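Local coordinates for type III CBASS phage resistance system CD-NTase-associated protein Cap8 (Pseudomonas aeruginosa, PDB 6P8P) that is a bacterial HORMA-domain protein that probably regulates a cGAS-like CD-NTase in CBASS immunity against bacteriophages, at residues A[26-31]-A[70-75]; A[38-43]-A[100-105]. The protein carries 2 engineered substitutions. One frame throughout, in Å; residues are numbered along the deposited sequence. Where two conformers were deposited one is given.

In the fold
Interactions 1 and 2 lie 11 Å apart, centre to centre, and both press a helix against the same mixed sheet of this HORMA domain. In the first, helix 17-29 meets strand 69-75; in the second, helix 35-42, the next helix in the chain, meets strand 101-106. The segments alternate along the sequence, so the two contacts cross. They also touch. Leu28 CD1 of interaction 1 lies 4.2 Å from Leu40 CD2 of interaction 2 and, in the conformer given, 3.8 Å from CE of the engineered Met102, while Thr29 CG2 packs on the same Leu40 CD2 at 4.1 Å. Leu28 thus contributes to interaction 1 and joins it directly to interaction 2.

Interaction 1: A[26-31]-A[70-75]; sequences ELLTQG and TRIYCL
Two leucines turn their branches onto Ile72 by different torsions. Leu27 has CG anti to the backbone N (chi1 -177°), which sends its branch out from the helix toward the strand. Leu28, whose CB starts off more across the contact than into it, has CG opposite its carbonyl carbon instead (chi1 -67°), and this swings its two methyls round to the same isoleucine. On the strand, the CG1 arm of Ile72 carries CD1 out to meet them.

That one methyl does all the close touching from the strand. Leu27 CD2 stands 4.0 Å from Ile72 CD1, the two side chains meeting tip to tip. Leu28 approaches Ile72 in the same end-on fashion but uses both branches: its CD1 and CD2 are each 4.1 Å from Ile72 CD1. The delta methyl of the isoleucine is thus met by methyls of two successive helix residues, and no hydrogen bond joins the segments. This end-to-end meeting fits the ordinary spacing of a helix packed on a sheet, 10.0 Å from Leu27 CA to Ile72 CA. All three residues are buried, although the segments hide just 130 Å² from each other.

The helix is ending here, and Gln30 leaves it with positive phi; its NE2 is hydrogen-bonded to Phe93 O. Around the contact, Phe9 of strand 4-10, outermost in this chain's sheet, packs against both Leu27 and Ile72, and Ile24, earlier on helix 17-29, also reaches Ile72. Strand 69-75 itself runs between 4-10 and 61-64, pairing with both, and through Ile72 and Phe9 the end of helix 17-29 packs on strands 69-75 and 4-10.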
ATOM      1  N   GLU A  26      14.619  -3.834   9.109  1.00 16.81           N
ATOM      2  CA  GLU A  26      15.939  -3.828   9.742  1.00 15.62           C
ATOM      3  C   GLU A  26      16.182  -5.111  10.545  1.00 18.96           C
ATOM      4  O   GLU A  26      17.270  -5.693  10.489  1.00 21.96           O
ATOM      5  CB  GLU A  26      16.086  -2.589  10.620  1.00 21.08           C
ATOM      6  CG  GLU A  26      17.481  -2.466  11.253  1.00 27.85           C
ATOM      7  CD  GLU A  26      18.601  -2.301  10.249  1.00 47.37           C
ATOM      8  OE1 GLU A  26      18.329  -1.891   9.100  1.00 46.10           O
ATOM      9  OE2 GLU A  26      19.761  -2.593  10.615  1.00 57.97           O
ATOM     10  N   LEU A  27      15.167  -5.575  11.280  1.00 17.95           N
ATOM     11  CA  LEU A  27      15.291  -6.829  12.009  1.00 19.45           C
ATOM     12  C   LEU A  27      15.677  -7.973  11.081  1.00 19.28           C
ATOM     13  O   LEU A  27      16.547  -8.797  11.405  1.00 21.18           O
ATOM     14  CB  LEU A  27      13.976  -7.149  12.698  1.00 16.67           C
ATOM     15  CG  LEU A  27      14.004  -8.409  13.562  1.00 29.61           C
ATOM     16  CD1 LEU A  27      14.529  -8.095  14.956  1.00 27.88           C
ATOM     17  CD2 LEU A  27      12.618  -9.043  13.612  1.00 35.50           C
ATOM     18  N   LEU A  28      15.066  -8.018   9.902  1.00 17.58           N
ATOM     19  CA  LEU A  28      15.238  -9.165   9.020  1.00 14.35           C
ATOM     20  C   LEU A  28      16.441  -9.080   8.107  1.00 20.79           C
ATOM     21  O   LEU A  28      16.880 -10.124   7.617  1.00 22.76           O
ATOM     22  CB  LEU A  28      13.991  -9.359   8.177  1.00 16.06           C
ATOM     23  CG  LEU A  28      12.736  -9.773   8.925  1.00 18.01           C
ATOM     24  CD1 LEU A  28      11.510  -9.766   8.004  1.00 19.67           C
ATOM     25  CD2 LEU A  28      12.913 -11.143   9.556  1.00 23.63           C
ATOM     26  N   THR A  29      16.990  -7.883   7.872  1.00 19.37           N
ATOM     27  CA  THR A  29      18.090  -7.731   6.931  1.00 16.83           C
ATOM     28  C   THR A  29      19.389  -7.343   7.595  1.00 24.75           C
ATOM     29  O   THR A  29      20.448  -7.568   7.002  1.00 23.31           O
ATOM     30  CB  THR A  29      17.771  -6.692   5.848  1.00 21.31           C
ATOM     31  OG1 THR A  29      17.559  -5.407   6.437  1.00 21.81           O
ATOM     32  CG2 THR A  29      16.541  -7.115   5.049  1.00 19.39           C
ATOM     33  N   GLN A  30      19.333  -6.755   8.785  1.00 20.47           N
ATOM     34  CA  GLN A  30      20.515  -6.627   9.651  1.00 22.83           C
ATOM     35  C   GLN A  30      21.613  -5.819   8.964  1.00 29.16           C
ATOM     36  O   GLN A  30      22.786  -6.175   8.998  1.00 31.16           O
ATOM     37  CB  GLN A  30      21.030  -8.004  10.081  1.00 25.55           C
ATOM     38  CG  GLN A  30      20.039  -8.798  10.930  1.00 22.58           C
ATOM     39  CD  GLN A  30      20.469 -10.220  11.196  1.00 28.14           C
ATOM     40  OE1 GLN A  30      21.239 -10.808  10.428  1.00 30.07           O
ATOM     41  NE2 GLN A  30      19.963 -10.795  12.290  1.00 31.05           N
ATOM     42  N   GLY A  31      21.217  -4.741   8.304  1.00 29.28           N
ATOM     43  CA  GLY A  31      22.160  -3.851   7.679  1.00 41.25           C
ATOM     44  C   GLY A  31      22.734  -4.301   6.358  1.00 36.48           C
ATOM     45  O   GLY A  31      23.633  -3.635   5.843  1.00 38.95           O
ATOM     46  N   THR A  70      10.820 -17.114  11.528  1.00 19.69           N
ATOM     47  CA  THR A  70      10.583 -15.968  12.400  1.00 18.37           C
ATOM     48  C   THR A  70       9.125 -15.566  12.260  1.00 19.24           C
ATOM     49  O   THR A  70       8.665 -15.280  11.145  1.00 20.84           O
ATOM     50  CB  THR A  70      11.483 -14.782  12.039  1.00 22.00           C
ATOM     51  OG1 THR A  70      12.841 -15.195  12.025  1.00 28.50           O
ATOM     52  CG2 THR A  70      11.303 -13.633  13.035  1.00 20.68           C
ATOM     53  N   ARG A  71       8.422 -15.494  13.384  1.00 15.99           N
ATOM     54  CA  ARG A  71       7.055 -14.993  13.444  1.00 19.62           C
ATOM     55  C   ARG A  71       7.070 -13.593  14.042  1.00 22.63           C
ATOM     56  O   ARG A  71       7.596 -13.399  15.148  1.00 21.71           O
ATOM     57  CB  ARG A  71       6.187 -15.922  14.304  1.00 21.39           C
ATOM     58  CG  ARG A  71       5.891 -17.244  13.659  1.00 21.35           C
ATOM     59  CD  ARG A  71       5.146 -18.196  14.617  1.00 26.85           C
ATOM     60  NE  ARG A  71       4.767 -19.423  13.929  1.00 50.37           N
ATOM     61  CZ  ARG A  71       4.219 -20.475  14.525  1.00 78.96           C
ATOM     62  NH1 ARG A  71       3.985 -20.451  15.830  1.00 81.89           N
ATOM     63  NH2 ARG A  71       3.912 -21.552  13.818  1.00 70.59           N
ATOM     64  N   ILE A  72       6.494 -12.615  13.334  1.00 17.61           N
ATOM     65  CA  ILE A  72       6.515 -11.243  13.828  1.00 17.12           C
ATOM     66  C   ILE A  72       5.093 -10.760  14.019  1.00 17.97           C
ATOM     67  O   ILE A  72       4.326 -10.684  13.056  1.00 17.03           O
ATOM     68  CB  ILE A  72       7.281 -10.294  12.889  1.00 18.70           C
ATOM     69  CG1 ILE A  72       8.673 -10.836  12.620  1.00 19.97           C
ATOM     70  CG2 ILE A  72       7.340  -8.909  13.499  1.00 20.74           C
ATOM     71  CD1 ILE A  72       9.396 -10.218  11.481  1.00 28.20           C
ATOM     72  N   TYR A  73       4.762 -10.406  15.250  1.00 17.49           N
ATOM     73  CA  TYR A  73       3.496  -9.798  15.599  1.00 17.27           C
ATOM     74  C   TYR A  73       3.677  -8.303  15.810  1.00 17.53           C
ATOM     75  O   TYR A  73       4.773  -7.814  16.061  1.00 21.16           O
ATOM     76  CB  TYR A  73       2.925 -10.401  16.870  1.00 18.74           C
ATOM     77  CG  TYR A  73       2.488 -11.840  16.726  1.00 19.07           C
ATOM     78  CD1 TYR A  73       3.366 -12.883  16.973  1.00 21.70           C
ATOM     79  CD2 TYR A  73       1.189 -12.148  16.336  1.00 17.65           C
ATOM     80  CE1 TYR A  73       2.944 -14.216  16.845  1.00 21.68           C
ATOM     81  CE2 TYR A  73       0.761 -13.449  16.219  1.00 23.18           C
ATOM     82  CZ  TYR A  73       1.643 -14.477  16.458  1.00 26.90           C
ATOM     83  OH  TYR A  73       1.188 -15.771  16.339  1.00 36.14           O
ATOM     84  N   CYS A  74       2.583  -7.577  15.702  1.00 18.95           N
ATOM     85  CA  CYS A  74       2.569  -6.154  16.005  1.00 18.94           C
ATOM     86  C   CYS A  74       1.570  -5.869  17.111  1.00 19.31           C
ATOM     87  O   CYS A  74       0.508  -6.479  17.143  1.00 19.46           O
ATOM     88  CB  CYS A  74       2.167  -5.312  14.772  1.00 18.29           C
ATOM     89  SG  CYS A  74       3.446  -5.292  13.495  1.00 21.12           S
ATOM     90  N   LEU A  75       1.918  -4.929  17.986  1.00 20.31           N
ATOM     91  CA  LEU A  75       1.059  -4.423  19.045  1.00 18.39           C
ATOM     92  C   LEU A  75       0.482  -3.073  18.643  1.00 19.42           C
ATOM     93  O   LEU A  75       1.171  -2.259  18.020  1.00 20.69           O
ATOM     94  CB  LEU A  75       1.863  -4.263  20.329  1.00 19.29           C
ATOM     95  CG  LEU A  75       2.465  -5.526  20.919  1.00 22.48           C
ATOM     96  CD1 LEU A  75       3.458  -5.116  21.981  1.00 24.16           C
ATOM     97  CD2 LEU A  75       1.374  -6.401  21.483  1.00 32.82           C
TER

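Interaction 2: A[38-43]-A[100-105]; sequences SELRAV and WGMSLP. Engineered in segment 100-105: Met102 (natural residue Val).
Leu40 slides past the Trp100 indole in the opposite direction, bringing its CD1 to 3.6 Å from Trp100 CH2 at the benzene end of the ring. Trp100 has CG between its backbone N and carbonyl carbon (chi1 66°), which turns that end of the indole to the leucine. Against Met102, an engineered residue that is valine in the natural sequence, the same leucine lies almost crosswise: in the one of two conformers given, Leu40 CG is 3.8 Å from Met102 SD, and Leu40 CD2 is 3.9 Å from that sulfur.

This is the helix-on-sheet packing of the HORMA core. Helix 35-42 packs on strands 101-106 and 125-129, Ile125 of the latter touching both Leu40 and Trp100, while Trp21 of helix 17-29 packs on Met102 and donates NE1 to Leu40 O.

Glu39 approaches Trp100 obliquely, its carboxylate plane 48° from that of the ring. Glu39 OE1 stands 3.8 Å from Trp100 CH2, but the hydrogen bond of this oxygen goes to Ser122 OG. Arg124 makes a cation-pi contact with Trp100 and also gives NH1 to the tryptophan's carbonyl oxygen.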
ATOM      1  N   SER A  38      16.091  -4.877  -0.678  1.00 17.87           N
ATOM      2  CA  SER A  38      15.431  -4.099  -1.728  1.00 16.45           C
ATOM      3  C   SER A  38      14.011  -4.577  -1.960  1.00 17.66           C
ATOM      4  O   SER A  38      13.102  -3.760  -2.166  1.00 19.69           O
ATOM      5  CB  SER A  38      16.234  -4.180  -3.031  1.00 20.56           C
ATOM      6  OG  SER A  38      17.449  -3.450  -2.903  1.00 29.30           O
ATOM      7  N   GLU A  39      13.796  -5.897  -1.965  1.00 17.04           N
ATOM      8  CA  GLU A  39      12.446  -6.398  -2.186  1.00 19.59           C
ATOM      9  C   GLU A  39      11.525  -6.047  -1.020  1.00 16.72           C
ATOM     10  O   GLU A  39      10.376  -5.650  -1.237  1.00 17.88           O
ATOM     11  CB  GLU A  39      12.436  -7.900  -2.409  1.00 25.01           C
ATOM     12  CG  GLU A  39      12.803  -8.315  -3.829  1.00 38.26           C
ATOM     13  CD  GLU A  39      12.628  -9.808  -4.098  1.00 48.77           C
ATOM     14  OE1 GLU A  39      11.704 -10.445  -3.551  1.00 30.89           O
ATOM     15  OE2 GLU A  39      13.428 -10.356  -4.880  1.00 49.61           O
ATOM     16  N   LEU A  40      12.003  -6.206   0.209  1.00 17.63           N
ATOM     17  CA  LEU A  40      11.186  -5.828   1.363  1.00 14.23           C
ATOM     18  C   LEU A  40      10.825  -4.345   1.328  1.00 16.94           C
ATOM     19  O   LEU A  40       9.681  -3.966   1.623  1.00 18.17           O
ATOM     20  CB  LEU A  40      11.916  -6.172   2.657  1.00 14.01           C
ATOM     21  CG  LEU A  40      11.701  -7.592   3.191  1.00 23.37           C
ATOM     22  CD1 LEU A  40      12.186  -8.645   2.288  1.00 36.20           C
ATOM     23  CD2 LEU A  40      12.462  -7.662   4.544  1.00 23.40           C
ATOM     24  N   ARG A  41      11.775  -3.490   0.960  1.00 18.58           N
ATOM     25  CA  ARG A  41      11.488  -2.068   0.871  1.00 19.40           C
ATOM     26  C   ARG A  41      10.557  -1.775  -0.294  1.00 18.45           C
ATOM     27  O   ARG A  41       9.715  -0.879  -0.203  1.00 20.24           O
ATOM     28  CB  ARG A  41      12.793  -1.268   0.758  1.00 17.00           C
ATOM     29  CG  ARG A  41      13.630  -1.246   2.023  1.00 17.97           C
ATOM     30  CD  ARG A  41      14.915  -0.428   1.837  1.00 27.19           C
ATOM     31  NE  ARG A  41      15.659  -0.297   3.082  1.00 36.57           N
ATOM     32  CZ  ARG A  41      16.925   0.126   3.171  1.00 55.49           C
ATOM     33  NH1 ARG A  41      17.599   0.453   2.078  1.00 61.31           N
ATOM     34  NH2 ARG A  41      17.523   0.211   4.351  1.00 32.97           N
ATOM     35  N   ALA A  42      10.624  -2.577  -1.353  1.00 17.70           N
ATOM     36  CA  ALA A  42       9.767  -2.319  -2.517  1.00 18.87           C
ATOM     37  C   ALA A  42       8.276  -2.535  -2.215  1.00 19.10           C
ATOM     38  O   ALA A  42       7.417  -1.929  -2.874  1.00 21.14           O
ATOM     39  CB  ALA A  42      10.195  -3.212  -3.680  1.00 21.26           C
ATOM     40  N   VAL A  43       7.945  -3.403  -1.257  1.00 14.87           N
ATOM     41  CA  VAL A  43       6.560  -3.708  -0.921  1.00 16.53           C
ATOM     42  C   VAL A  43       6.068  -2.861   0.254  1.00 14.92           C
ATOM     43  O   VAL A  43       5.040  -3.169   0.845  1.00 16.32           O
ATOM     44  CB  VAL A  43       6.357  -5.200  -0.633  1.00 19.55           C
ATOM     45  CG1 VAL A  43       6.756  -6.054  -1.809  1.00 21.46           C
ATOM     46  CG2 VAL A  43       7.123  -5.597   0.640  1.00 17.57           C
ATOM     47  N   TRP A 100      14.738 -17.725   0.720  1.00 20.88           N
ATOM     48  CA  TRP A 100      13.911 -17.097   1.736  1.00 21.22           C
ATOM     49  C   TRP A 100      12.522 -16.793   1.200  1.00 19.97           C
ATOM     50  O   TRP A 100      12.285 -16.740  -0.011  1.00 22.77           O
ATOM     51  CB  TRP A 100      14.572 -15.809   2.243  1.00 21.32           C
ATOM     52  CG  TRP A 100      14.690 -14.714   1.229  1.00 19.85           C
ATOM     53  CD1 TRP A 100      15.731 -14.496   0.360  1.00 22.20           C
ATOM     54  CD2 TRP A 100      13.737 -13.664   0.984  1.00 18.92           C
ATOM     55  NE1 TRP A 100      15.484 -13.382  -0.401  1.00 21.67           N
ATOM     56  CE2 TRP A 100      14.256 -12.864  -0.053  1.00 19.23           C
ATOM     57  CE3 TRP A 100      12.487 -13.339   1.526  1.00 21.12           C
ATOM     58  CZ2 TRP A 100      13.585 -11.750  -0.532  1.00 25.42           C
ATOM     59  CZ3 TRP A 100      11.818 -12.239   1.033  1.00 22.37           C
ATOM     60  CH2 TRP A 100      12.362 -11.461   0.020  1.00 20.31           C
ATOM     61  N   GLY A 101      11.591 -16.601   2.133  1.00 19.16           N
ATOM     62  CA  GLY A 101      10.257 -16.162   1.779  1.00 19.17           C
ATOM     63  C   GLY A 101       9.659 -15.409   2.937  1.00 25.78           C
ATOM     64  O   GLY A 101      10.162 -15.435   4.063  1.00 18.58           O
ATOM     65  N   MET A 102       8.567 -14.706   2.652  0.67 18.78           N
ATOM     66  CA  MET A 102       7.831 -13.980   3.670  0.67 13.43           C
ATOM     67  C   MET A 102       6.344 -14.084   3.385  0.67 19.51           C
ATOM     68  O   MET A 102       5.913 -13.940   2.236  0.67 22.03           O
ATOM     69  CB  MET A 102       8.233 -12.502   3.731  0.67 19.31           C
ATOM     70  CG  MET A 102       9.553 -12.242   4.364  0.67 27.95           C
ATOM     71  SD  MET A 102       9.788 -10.500   4.618  0.67 29.60           S
ATOM     72  CE  MET A 102       8.455 -10.123   5.772  0.67 24.25           C
ATOM     73  N   SER A 103       5.564 -14.325   4.436  1.00 15.93           N
ATOM     74  CA  SER A 103       4.118 -14.474   4.322  1.00 15.01           C
ATOM     75  C   SER A 103       3.458 -13.410   5.177  1.00 17.45           C
ATOM     76  O   SER A 103       3.585 -13.427   6.403  1.00 16.95           O
ATOM     77  CB  SER A 103       3.650 -15.866   4.744  1.00 19.21           C
ATOM     78  OG  SER A 103       2.235 -15.894   4.676  1.00 19.23           O
ATOM     79  N   LEU A 104       2.780 -12.489   4.528  1.00 17.60           N
ATOM     80  CA  LEU A 104       2.110 -11.390   5.195  1.00 15.01           C
ATOM     81  C   LEU A 104       0.651 -11.721   5.449  1.00 15.20           C
ATOM     82  O   LEU A 104      -0.068 -12.122   4.508  1.00 17.30           O
ATOM     83  CB  LEU A 104       2.192 -10.134   4.330  1.00 17.99           C
ATOM     84  CG  LEU A 104       3.553  -9.697   3.786  1.00 17.54           C
ATOM     85  CD1 LEU A 104       3.425  -8.376   3.051  1.00 20.24           C
ATOM     86  CD2 LEU A 104       4.572  -9.558   4.906  1.00 21.27           C
ATOM     87  N   PRO A 105       0.166 -11.496   6.669  1.00 17.18           N
ATOM     88  CA  PRO A 105      -1.257 -11.692   6.949  1.00 17.22           C
ATOM     89  C   PRO A 105      -2.082 -10.594   6.303  1.00 16.78           C
ATOM     90  O   PRO A 105      -1.699  -9.421   6.284  1.00 16.97           O
ATOM     91  CB  PRO A 105      -1.335 -11.656   8.491  1.00 16.27           C
ATOM     92  CG  PRO A 105      -0.220 -10.669   8.853  1.00 21.55           C
ATOM     93  CD  PRO A 105       0.887 -10.938   7.822  1.00 19.12           C
TER